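Local coordinates for hydrolase family protein (Deinococcus radiodurans R1, PDB 3CNH), which probably acts as a phosphatase of the haloacid dehalogenase-like superfamily, hydrolysing phosphate esters at a metal-binding site, at residues F8-G13 / V164-Q169; Y105-E110 / P144-L149; R88-A93 / V185-L190; L50-M55 / G138-N143. One frame throughout, in Å; residues are numbered along the deposited sequence. Where two conformers were deposited one is given.

Interactions 1, 2 and 4 converge on one bound phosphate beside the sodium ion. Interactions 1 and 2 have centres about 10 Å apart and are joined through adjacent strands 6-9 and 103-108, where W9 N lies 2.8 Å from Y105 O. From interaction 4, K141 reaches into interaction 1, its NZ 2.8 Å from D165 OD2 and 2.9 Å from D10 OD1 in salt bridges, while K141 O meets N109 ND2 of interaction 2. Interaction 3 has its centre about 12 Å from that of interaction 1 and touches it through L190 CD2, 3.7 Å from W9 CZ3; its nearest atoms stay about 12 Å from interaction 4.

Interaction 1: residues F8-G13 / V164-Q169; sequences FWDIGG and VDDRLQ. With NA (sodium ion), chain C; PO4 (phosphate ion), chain D.
D10 and D166 meet across a sodium ion, each giving it one carboxylate oxygen: D10 OD2 lies 2.4 Å and D166 OD1 2.3 Å from the metal. The backbone oxygen of G12, O2 of a phosphate ion and two waters bring the ligands to six. Sharing the metal lets D10 OD2 and D166 OD1 approach to 3.0 Å, with the two carboxylate planes turned 35° apart. The phosphate, probably from the crystallisation liquor, accepts a hydrogen bond at O3 from G12 N (2.8 Å) and a weak one from I11 N. D166 faces the metal because its CG sits between the backbone N and the carbonyl carbon (chi1 62°), and D166 N adds a weak hydrogen bond to D10 OD2.

Such a site, at the C-terminal ends of neighbouring parallel strands, is the haloacid dehalogenase layout: D10 occupies the position of the aspartate of the first family motif, and D165 and D166 that of the acidic pair of the fourth. D165 stays off the metal. Its carboxylate stacks on that of D10, the planes only 2° apart and D165 CG 3.3 Å from D10 OD2; K141 NZ forms salt bridges to both acids, bridging the stacked pair. The anti lone pair of D165 OD1 receives R167 N, closing an Asx turn, and one metal-bound water links D165 OD1 to R167 NE. Further back, V164 N binds F8 O and D10 N binds V164 O, both at 2.9 Å, while V164 CB covers one face of the W9 ring near its rim.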
# COMPACT_ATOMS: atom_id res chain seq x y z
N PHE A 8 2.34 2.55 -11.91
CA PHE A 8 2.06 1.68 -10.78
C PHE A 8 2.32 2.48 -9.52
O PHE A 8 3.39 3.06 -9.33
CB PHE A 8 2.99 0.47 -10.82
CG PHE A 8 2.72 -0.47 -11.96
CD1 PHE A 8 3.22 -0.21 -13.23
CD2 PHE A 8 1.96 -1.61 -11.78
CE1 PHE A 8 2.97 -1.07 -14.29
CE2 PHE A 8 1.69 -2.46 -12.85
CZ PHE A 8 2.20 -2.19 -14.09
N TRP A 9 1.31 2.49 -8.65
CA TRP A 9 1.32 3.31 -7.45
C TRP A 9 1.25 2.53 -6.15
O TRP A 9 0.39 1.70 -5.91
CB TRP A 9 0.12 4.28 -7.42
CG TRP A 9 0.11 5.36 -8.44
CD1 TRP A 9 -0.23 5.24 -9.77
CD2 TRP A 9 0.45 6.73 -8.23
NE1 TRP A 9 -0.08 6.45 -10.40
CE2 TRP A 9 0.32 7.39 -9.48
CE3 TRP A 9 0.88 7.47 -7.13
CZ2 TRP A 9 0.57 8.75 -9.63
CZ3 TRP A 9 1.11 8.80 -7.28
CH2 TRP A 9 0.99 9.43 -8.52
N ASP A 10 2.21 2.85 -5.32
CA ASP A 10 2.19 2.48 -3.90
C ASP A 10 1.01 3.29 -3.34
O ASP A 10 0.68 4.39 -3.86
CB ASP A 10 3.54 2.94 -3.34
CG ASP A 10 3.74 2.71 -1.91
OD1 ASP A 10 3.19 1.77 -1.36
OD2 ASP A 10 4.58 3.51 -1.34
N ILE A 11 0.37 2.77 -2.31
CA ILE A 11 -0.74 3.51 -1.68
C ILE A 11 -0.27 4.16 -0.38
O ILE A 11 -0.21 5.36 -0.24
CB ILE A 11 -1.99 2.68 -1.50
CG1 ILE A 11 -2.46 2.16 -2.87
CG2 ILE A 11 -3.11 3.50 -0.82
CD1 ILE A 11 -3.71 1.28 -2.83
N GLY A 12 0.13 3.32 0.57
CA GLY A 12 0.61 3.84 1.87
C GLY A 12 1.88 4.67 1.76
O GLY A 12 2.88 4.21 1.23
N GLY A 13 1.82 5.88 2.30
CA GLY A 13 2.91 6.84 2.28
C GLY A 13 3.02 7.65 1.01
O GLY A 13 3.91 8.49 0.87
N VAL A 164 5.89 4.22 -8.57
CA VAL A 164 5.94 5.32 -7.62
C VAL A 164 5.81 4.75 -6.21
O VAL A 164 4.79 4.13 -5.87
CB VAL A 164 4.80 6.33 -7.85
CG1 VAL A 164 4.86 7.43 -6.80
CG2 VAL A 164 4.83 6.93 -9.32
N ASP A 165 6.84 4.95 -5.40
CA ASP A 165 6.88 4.38 -4.02
C ASP A 165 7.61 5.35 -3.13
O ASP A 165 8.45 6.09 -3.59
CB ASP A 165 7.57 3.03 -4.02
CG ASP A 165 7.23 2.17 -2.79
OD1 ASP A 165 7.77 2.43 -1.67
OD2 ASP A 165 6.49 1.18 -2.99
N ASP A 166 7.33 5.32 -1.83
CA ASP A 166 8.04 6.24 -0.93
C ASP A 166 9.32 5.68 -0.38
O ASP A 166 10.09 6.40 0.22
CB ASP A 166 7.20 6.81 0.23
CG ASP A 166 6.69 5.78 1.17
OD1 ASP A 166 6.44 4.64 0.74
OD2 ASP A 166 6.47 6.14 2.33
N ARG A 167 9.52 4.38 -0.58
CA ARG A 167 10.72 3.71 -0.07
C ARG A 167 11.74 3.45 -1.18
O ARG A 167 11.44 2.79 -2.17
CB ARG A 167 10.34 2.38 0.61
CG ARG A 167 9.34 2.54 1.73
CD ARG A 167 9.00 1.20 2.40
NE ARG A 167 7.75 1.25 3.17
CZ ARG A 167 7.69 1.26 4.50
NH1 ARG A 167 8.80 1.19 5.20
NH2 ARG A 167 6.52 1.32 5.11
N LEU A 168 12.97 3.88 -0.92
CA LEU A 168 14.07 3.71 -1.85
C LEU A 168 14.27 2.23 -2.20
O LEU A 168 14.52 1.90 -3.34
CB LEU A 168 15.36 4.28 -1.31
CG LEU A 168 16.58 4.14 -2.21
CD1 LEU A 168 16.44 4.91 -3.53
CD2 LEU A 168 17.79 4.60 -1.40
N GLN A 169 14.19 1.36 -1.20
CA GLN A 169 14.39 -0.08 -1.48
C GLN A 169 13.41 -0.58 -2.54
O GLN A 169 13.76 -1.41 -3.41
CB GLN A 169 14.27 -0.90 -0.19
CG GLN A 169 14.55 -2.40 -0.34
CD GLN A 169 14.48 -3.10 1.03
OE1 GLN A 169 14.29 -2.43 2.05
NE2 GLN A 169 14.62 -4.44 1.06
NA NA C . 4.81 3.02 0.97
P PO4 D . 1.95 0.08 0.69
O1 PO4 D . 2.64 -0.86 -0.18
O2 PO4 D . 2.89 1.23 1.06
O3 PO4 D . 0.56 0.55 0.23
O4 PO4 D . 1.67 -0.52 2.07
O HOH W 1 5.92 8.93 2.76
O HOH W 2 6.41 1.48 0.57
O HOH W 3 4.94 3.24 3.30

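Interaction 2: residues Y105-E110 / P144-L149; sequences YSLNNE and PAMYRL. With PO4 (phosphate ion), chain D.
L107 and the selenomethionine M146 lie alongside one another, pointing opposite ways, and Y147 stands roughly perpendicular to L107. They pack helix 144-154 against strand 103-108 of the Rossmann-like core of the haloacid dehalogenase fold; the helix segment runs nearly antiparallel to the strand segment, at 168°, with the axes 9.8 Å apart. L107 divides its two methyls between the helix residues. With CG anti to the backbone N (chi1 -171°), its isobutyl group extends to the helix, where CD1 rests on M146 SE at 3.8 Å. The other methyl, CD2, comes to 3.4 Å from Y147 CD1, meeting the ring obliquely. M146 bends at chi2 and chi3, bringing its CE to 3.6 Å from N108 O at the end of the strand.

Past that point the chain leads to the phosphate. N108, where the motif II residue of the family is expected, is held by neighbours: its OD1 accepts from S106 OG (2.8 Å), which approaches from above the carbonyl plane, and from T133, while its ND2 donates to N115. N109 ND2 binds the backbone oxygen of K141, and N109 N points almost straight (174°) at phosphate O1, 2.7 Å away.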
# COMPACT_ATOMS: atom_id res chain seq x y z
N TYR A 105 -2.35 1.75 -12.01
CA TYR A 105 -2.67 0.58 -11.19
C TYR A 105 -1.97 0.71 -9.84
O TYR A 105 -0.98 1.41 -9.73
CB TYR A 105 -2.11 -0.69 -11.88
CG TYR A 105 -2.47 -0.82 -13.35
CD1 TYR A 105 -1.71 -0.23 -14.33
CD2 TYR A 105 -3.58 -1.54 -13.74
CE1 TYR A 105 -2.09 -0.31 -15.67
CE2 TYR A 105 -3.95 -1.67 -15.06
CZ TYR A 105 -3.19 -1.05 -16.04
OH TYR A 105 -3.56 -1.15 -17.38
N SER A 106 -2.53 0.06 -8.82
CA SER A 106 -1.78 0.00 -7.55
C SER A 106 -0.84 -1.17 -7.61
O SER A 106 -1.09 -2.19 -8.28
CB SER A 106 -2.66 -0.11 -6.28
OG SER A 106 -3.05 -1.45 -6.01
N LEU A 107 0.22 -1.03 -6.84
CA LEU A 107 1.16 -2.14 -6.58
C LEU A 107 1.58 -1.91 -5.14
O LEU A 107 2.38 -1.02 -4.85
CB LEU A 107 2.34 -2.15 -7.55
CG LEU A 107 3.21 -3.40 -7.46
CD1 LEU A 107 2.44 -4.63 -7.98
CD2 LEU A 107 4.54 -3.29 -8.20
N ASN A 108 0.92 -2.61 -4.23
CA ASN A 108 0.99 -2.25 -2.81
C ASN A 108 0.81 -3.40 -1.89
O ASN A 108 0.28 -4.45 -2.27
CB ASN A 108 -0.10 -1.21 -2.49
CG ASN A 108 -1.52 -1.79 -2.50
OD1 ASN A 108 -2.00 -2.30 -3.51
ND2 ASN A 108 -2.20 -1.70 -1.35
N ASN A 109 1.38 -3.22 -0.71
CA ASN A 109 1.27 -4.21 0.37
C ASN A 109 0.21 -3.80 1.39
O ASN A 109 0.30 -2.75 2.02
CB ASN A 109 2.58 -4.34 1.13
CG ASN A 109 3.74 -4.87 0.27
OD1 ASN A 109 3.54 -5.38 -0.86
ND2 ASN A 109 4.98 -4.80 0.84
N GLU A 110 -0.75 -4.69 1.60
CA GLU A 110 -1.84 -4.40 2.52
C GLU A 110 -2.73 -5.60 2.68
O GLU A 110 -2.96 -6.34 1.74
CB GLU A 110 -2.73 -3.28 1.99
CG GLU A 110 -3.57 -2.57 3.05
CD GLU A 110 -2.71 -1.70 3.95
OE1 GLU A 110 -2.19 -0.69 3.46
OE2 GLU A 110 -2.53 -2.03 5.14
N PRO A 144 11.29 -8.99 -6.18
CA PRO A 144 11.27 -8.71 -7.61
C PRO A 144 10.07 -9.36 -8.32
O PRO A 144 9.56 -8.83 -9.30
CB PRO A 144 12.59 -9.34 -8.10
CG PRO A 144 13.49 -9.28 -6.87
CD PRO A 144 12.59 -9.49 -5.71
N ALA A 145 9.64 -10.51 -7.80
CA ALA A 145 8.50 -11.23 -8.41
C ALA A 145 7.21 -10.39 -8.39
O ALA A 145 6.34 -10.55 -9.26
CB ALA A 145 8.24 -12.57 -7.70
N MSE A 146 7.06 -9.54 -7.39
CA MSE A 146 5.83 -8.70 -7.31
C MSE A 146 5.79 -7.72 -8.48
O MSE A 146 4.76 -7.50 -9.11
CB MSE A 146 5.80 -7.94 -6.01
CG MSE A 146 4.75 -6.96 -5.84
SE MSE A 146 2.96 -7.79 -5.91
CE MSE A 146 2.05 -6.69 -4.51
N TYR A 147 6.94 -7.11 -8.73
CA TYR A 147 7.03 -6.12 -9.81
C TYR A 147 6.76 -6.80 -11.15
O TYR A 147 6.01 -6.29 -12.00
CB TYR A 147 8.39 -5.38 -9.78
CG TYR A 147 8.58 -4.58 -8.54
CD1 TYR A 147 7.93 -3.39 -8.35
CD2 TYR A 147 9.33 -5.09 -7.46
CE1 TYR A 147 8.06 -2.68 -7.16
CE2 TYR A 147 9.47 -4.37 -6.29
CZ TYR A 147 8.84 -3.18 -6.14
OH TYR A 147 8.99 -2.50 -4.95
N ARG A 148 7.37 -7.95 -11.33
CA ARG A 148 7.22 -8.71 -12.57
C ARG A 148 5.76 -9.13 -12.77
O ARG A 148 5.23 -9.11 -13.86
CB ARG A 148 8.18 -9.91 -12.63
CG ARG A 148 9.66 -9.47 -12.64
CD ARG A 148 10.66 -10.56 -13.00
NE ARG A 148 11.92 -9.95 -13.43
CZ ARG A 148 13.02 -9.91 -12.70
NH1 ARG A 148 13.07 -10.52 -11.53
NH2 ARG A 148 14.10 -9.31 -13.17
N LEU A 149 5.12 -9.48 -11.67
CA LEU A 149 3.71 -9.92 -11.73
C LEU A 149 2.82 -8.76 -12.16
O LEU A 149 1.93 -8.87 -13.01
CB LEU A 149 3.28 -10.49 -10.38
CG LEU A 149 1.87 -11.04 -10.31
CD1 LEU A 149 1.51 -12.00 -11.48
CD2 LEU A 149 1.69 -11.67 -8.91
P PO4 D . 1.95 0.08 0.69
O1 PO4 D . 2.64 -0.86 -0.18
O2 PO4 D . 2.89 1.23 1.06
O3 PO4 D . 0.56 0.55 0.23
O4 PO4 D . 1.67 -0.52 2.07

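Interaction 3: residues R88-A93 / V185-L190; sequences RPEVLA and VDAAQL
D186 comes up to helix 89-98 with its backbone, its carbonyl carbon C lying 4.5 Å from V91 CG2. Its own N and that of V185 just before it both donate to Q189 OE1, the D186 bond in the plane of the amide carbonyl and the V185 bond from above it. A187 is where the two segments come closest: its CB sits 3.5 Å from E90 CB, and V91 CG2 lies 3.9 Å from both its N and its CB. This junction lies over the face of the parallel sheet that carries W9 and V164, in the haloacid dehalogenase core, and V91 and L190 both press on W9 there. A187 N turns to a water that is also 2.8 Å from E90 OE1, and A188 N similarly reaches a second water, only weakly bound to that carboxylate. The extended E90 chain thus reaches the first turn of helix 187-196 through solvent.

Q189 completes a capping box with D186, its N giving a hydrogen bond of 2.9 Å to D186 OD1, nearly along its C-O axis; the amide NE2 goes on to Q183 O and E193. Last in the segment, L190 turns inward and brings CD2 to 4.3 Å from V91 CG1.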
# COMPACT_ATOMS: atom_id res chain seq x y z
N ARG A 88 -3.49 11.76 1.70
CA ARG A 88 -2.36 12.66 1.40
C ARG A 88 -2.87 13.54 0.26
O ARG A 88 -2.67 13.23 -0.90
CB ARG A 88 -1.12 11.89 0.97
CG ARG A 88 -0.47 11.10 2.07
CD ARG A 88 0.25 12.01 3.03
NE ARG A 88 0.75 11.25 4.16
CZ ARG A 88 1.87 10.54 4.14
NH1 ARG A 88 2.60 10.53 3.04
NH2 ARG A 88 2.25 9.84 5.20
N PRO A 89 -3.59 14.65 0.59
CA PRO A 89 -4.29 15.44 -0.38
C PRO A 89 -3.59 15.86 -1.65
O PRO A 89 -4.17 15.75 -2.72
CB PRO A 89 -4.74 16.67 0.43
CG PRO A 89 -4.72 16.24 1.84
CD PRO A 89 -3.62 15.27 1.94
N GLU A 90 -2.37 16.35 -1.53
CA GLU A 90 -1.68 16.86 -2.72
C GLU A 90 -1.31 15.75 -3.70
O GLU A 90 -1.43 15.91 -4.92
CB GLU A 90 -0.45 17.70 -2.35
CG GLU A 90 -0.73 18.91 -1.47
CD GLU A 90 0.57 19.59 -0.98
OE1 GLU A 90 1.66 18.97 -1.05
OE2 GLU A 90 0.49 20.74 -0.51
N VAL A 91 -0.85 14.63 -3.17
CA VAL A 91 -0.45 13.49 -4.03
C VAL A 91 -1.69 12.86 -4.65
O VAL A 91 -1.74 12.49 -5.83
CB VAL A 91 0.45 12.49 -3.34
CG1 VAL A 91 0.69 11.32 -4.26
CG2 VAL A 91 1.75 13.17 -2.96
N LEU A 92 -2.73 12.76 -3.83
CA LEU A 92 -4.04 12.28 -4.33
C LEU A 92 -4.52 13.06 -5.48
O LEU A 92 -4.98 12.53 -6.49
CB LEU A 92 -5.14 12.40 -3.29
CG LEU A 92 -5.22 11.19 -2.39
CD1 LEU A 92 -6.13 11.43 -1.22
CD2 LEU A 92 -5.69 10.00 -3.21
N ALA A 93 -4.44 14.37 -5.33
CA ALA A 93 -4.91 15.27 -6.36
C ALA A 93 -4.13 15.08 -7.65
O ALA A 93 -4.67 15.12 -8.74
CB ALA A 93 -4.84 16.75 -5.89
N VAL A 185 8.48 11.87 -2.64
CA VAL A 185 8.83 12.72 -1.50
C VAL A 185 7.69 13.71 -1.27
O VAL A 185 7.18 13.86 -0.16
CB VAL A 185 10.13 13.47 -1.74
CG1 VAL A 185 10.38 14.48 -0.62
CG2 VAL A 185 11.27 12.44 -1.79
N ASP A 186 7.31 14.40 -2.33
CA ASP A 186 6.14 15.27 -2.28
C ASP A 186 5.52 15.46 -3.65
O ASP A 186 6.11 15.11 -4.66
CB ASP A 186 6.41 16.61 -1.60
CG ASP A 186 7.49 17.43 -2.30
OD1 ASP A 186 7.31 17.86 -3.46
OD2 ASP A 186 8.52 17.70 -1.65
N ALA A 187 4.32 16.02 -3.64
CA ALA A 187 3.53 16.12 -4.86
C ALA A 187 4.26 16.92 -5.95
O ALA A 187 4.24 16.55 -7.11
CB ALA A 187 2.14 16.75 -4.58
N ALA A 188 4.89 18.03 -5.57
CA ALA A 188 5.54 18.88 -6.56
C ALA A 188 6.73 18.18 -7.19
O ALA A 188 6.95 18.25 -8.40
CB ALA A 188 5.96 20.25 -5.97
N GLN A 189 7.49 17.54 -6.33
CA GLN A 189 8.67 16.79 -6.77
C GLN A 189 8.25 15.62 -7.68
O GLN A 189 8.81 15.39 -8.76
CB GLN A 189 9.49 16.32 -5.56
CG GLN A 189 10.45 15.17 -5.83
CD GLN A 189 9.82 13.80 -5.63
OE1 GLN A 189 8.90 13.63 -4.82
NE2 GLN A 189 10.36 12.78 -6.31
N LEU A 190 7.21 14.92 -7.27
CA LEU A 190 6.76 13.75 -8.02
C LEU A 190 6.27 14.19 -9.39
O LEU A 190 6.58 13.58 -10.41
CB LEU A 190 5.65 13.01 -7.27
CG LEU A 190 5.11 11.73 -7.92
CD1 LEU A 190 6.20 10.68 -8.22
CD2 LEU A 190 4.04 11.07 -7.01
O HOH W 4 2.87 16.50 -1.05
O HOH W 5 4.29 19.48 -3.07

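Interaction 4: residues L50-M55 / G138-N143; sequences LELGRM and GVMKPN. With PO4 (phosphate ion), chain D.
The E51 carboxylate, given in one of its two deposited conformers, takes the selenoether of M140, a selenomethionine, over one face: M140 SE is 3.8 Å from E51 OE2, and M140 CE is the same distance from E51 OE1. N109 CB lies beside E51 OE2. The other flat group is the peptide between G138 and V139, one face of which carries L52 CD2 at 3.5 Å from G138 C.

L52 also reaches M140. Its CG anti to the carbonyl carbon (chi1 -69°) turns the isobutyl group to the loop, and the bend of M140 at chi3 (71°) swings CE back against it. The fit is tight, with L52 CG only 3.4 Å from M140 CE, closer than usual for two carbons. Helix 36-51 ends here in a Schellman motif at G53, whose N binds L50 O at 3.1 Å. It probably belongs to the helical cap that follows the first sequence motif in many haloacid dehalogenase-like proteins; the contact would then join cap to core near the phosphate. E51 O accepts from S134 OG.

The loop holds K141, in the position of the motif III lysine, ahead of a cis peptide to P142. K141 NZ lies 3.0 Å from phosphate O1, to which it donates, and L107 O also accepts from NZ. At the loop's far end, N143 caps helix 144-154 with OD1 accepting from A145 N.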
# COMPACT_ATOMS: atom_id res chain seq x y z
N LEU A 50 -0.87 -12.07 7.10
CA LEU A 50 -2.08 -11.26 6.90
C LEU A 50 -1.89 -10.42 5.62
O LEU A 50 -2.76 -10.30 4.77
CB LEU A 50 -2.29 -10.33 8.10
CG LEU A 50 -3.56 -9.45 7.96
CD1 LEU A 50 -4.82 -10.26 7.88
CD2 LEU A 50 -3.59 -8.45 9.10
N GLU A 51 -0.74 -9.80 5.54
CA GLU A 51 -0.35 -8.97 4.40
C GLU A 51 -0.41 -9.75 3.06
O GLU A 51 -0.75 -9.20 2.00
CB GLU A 51 1.07 -8.41 4.69
CG GLU A 51 1.67 -7.45 3.70
CD GLU A 51 3.07 -7.01 4.14
OE1 GLU A 51 3.58 -7.49 5.20
OE2 GLU A 51 3.67 -6.20 3.41
N LEU A 52 -0.08 -11.02 3.13
CA LEU A 52 -0.05 -11.91 1.95
C LEU A 52 -1.37 -12.61 1.67
O LEU A 52 -1.50 -13.40 0.75
CB LEU A 52 1.07 -12.96 2.09
CG LEU A 52 2.49 -12.36 2.00
CD1 LEU A 52 3.59 -13.29 2.49
CD2 LEU A 52 2.76 -11.96 0.53
N GLY A 53 -2.36 -12.32 2.51
CA GLY A 53 -3.70 -12.86 2.36
C GLY A 53 -3.86 -14.34 2.65
O GLY A 53 -4.81 -14.97 2.19
N ARG A 54 -2.94 -14.87 3.46
CA ARG A 54 -2.92 -16.28 3.80
C ARG A 54 -3.44 -16.55 5.22
O ARG A 54 -3.55 -17.70 5.67
CB ARG A 54 -1.56 -16.90 3.55
CG ARG A 54 -1.17 -16.89 2.06
CD ARG A 54 -2.16 -17.63 1.19
NE ARG A 54 -2.41 -19.01 1.61
CZ ARG A 54 -1.65 -20.05 1.29
NH1 ARG A 54 -0.58 -19.90 0.53
NH2 ARG A 54 -1.98 -21.25 1.74
N MSE A 55 -3.69 -15.46 5.92
CA MSE A 55 -4.44 -15.54 7.18
C MSE A 55 -5.45 -14.38 7.17
O MSE A 55 -5.28 -13.36 6.50
CB MSE A 55 -3.56 -15.61 8.45
CG MSE A 55 -3.48 -14.39 9.27
SE MSE A 55 -2.09 -14.36 10.61
CE MSE A 55 -2.62 -15.61 11.99
N GLY A 138 -0.49 -12.84 -3.14
CA GLY A 138 0.35 -13.79 -2.39
C GLY A 138 1.86 -13.58 -2.45
O GLY A 138 2.64 -14.44 -2.04
N VAL A 139 2.23 -12.41 -2.92
CA VAL A 139 3.64 -11.93 -2.94
C VAL A 139 3.58 -10.46 -2.55
O VAL A 139 2.54 -9.83 -2.65
CB VAL A 139 4.41 -12.14 -4.29
CG1 VAL A 139 4.82 -13.62 -4.44
CG2 VAL A 139 3.55 -11.69 -5.42
N MSE A 140 4.71 -9.93 -2.08
CA MSE A 140 4.77 -8.56 -1.58
C MSE A 140 6.03 -7.84 -2.06
O MSE A 140 7.06 -8.45 -2.32
CB MSE A 140 4.75 -8.55 -0.03
CG MSE A 140 6.02 -9.07 0.50
SE MSE A 140 6.11 -8.92 2.48
CE MSE A 140 4.96 -10.11 2.76
N LYS A 141 5.92 -6.53 -2.23
CA LYS A 141 7.11 -5.73 -2.43
C LYS A 141 7.96 -5.99 -1.20
O LYS A 141 7.42 -6.14 -0.10
CB LYS A 141 6.74 -4.24 -2.51
CG LYS A 141 5.91 -3.87 -3.69
CD LYS A 141 5.63 -2.35 -3.72
CE LYS A 141 4.84 -1.91 -2.56
NZ LYS A 141 4.33 -0.51 -2.64
N PRO A 142 9.28 -5.94 -1.32
CA PRO A 142 10.10 -5.56 -2.47
C PRO A 142 10.56 -6.74 -3.32
O PRO A 142 11.55 -6.66 -4.03
CB PRO A 142 11.33 -4.94 -1.78
CG PRO A 142 11.52 -5.80 -0.61
CD PRO A 142 10.11 -6.12 -0.12
N ASN A 143 9.85 -7.84 -3.20
CA ASN A 143 10.17 -9.05 -4.00
C ASN A 143 10.18 -8.72 -5.49
O ASN A 143 9.20 -8.18 -6.02
CB ASN A 143 9.16 -10.15 -3.73
CG ASN A 143 9.55 -11.50 -4.32
OD1 ASN A 143 10.41 -11.59 -5.21
ND2 ASN A 143 8.89 -12.55 -3.85
P PO4 D . 1.95 0.08 0.69
O1 PO4 D . 2.64 -0.86 -0.18
O2 PO4 D . 2.89 1.23 1.06
O3 PO4 D . 0.56 0.55 0.23
O4 PO4 D . 1.67 -0.52 2.07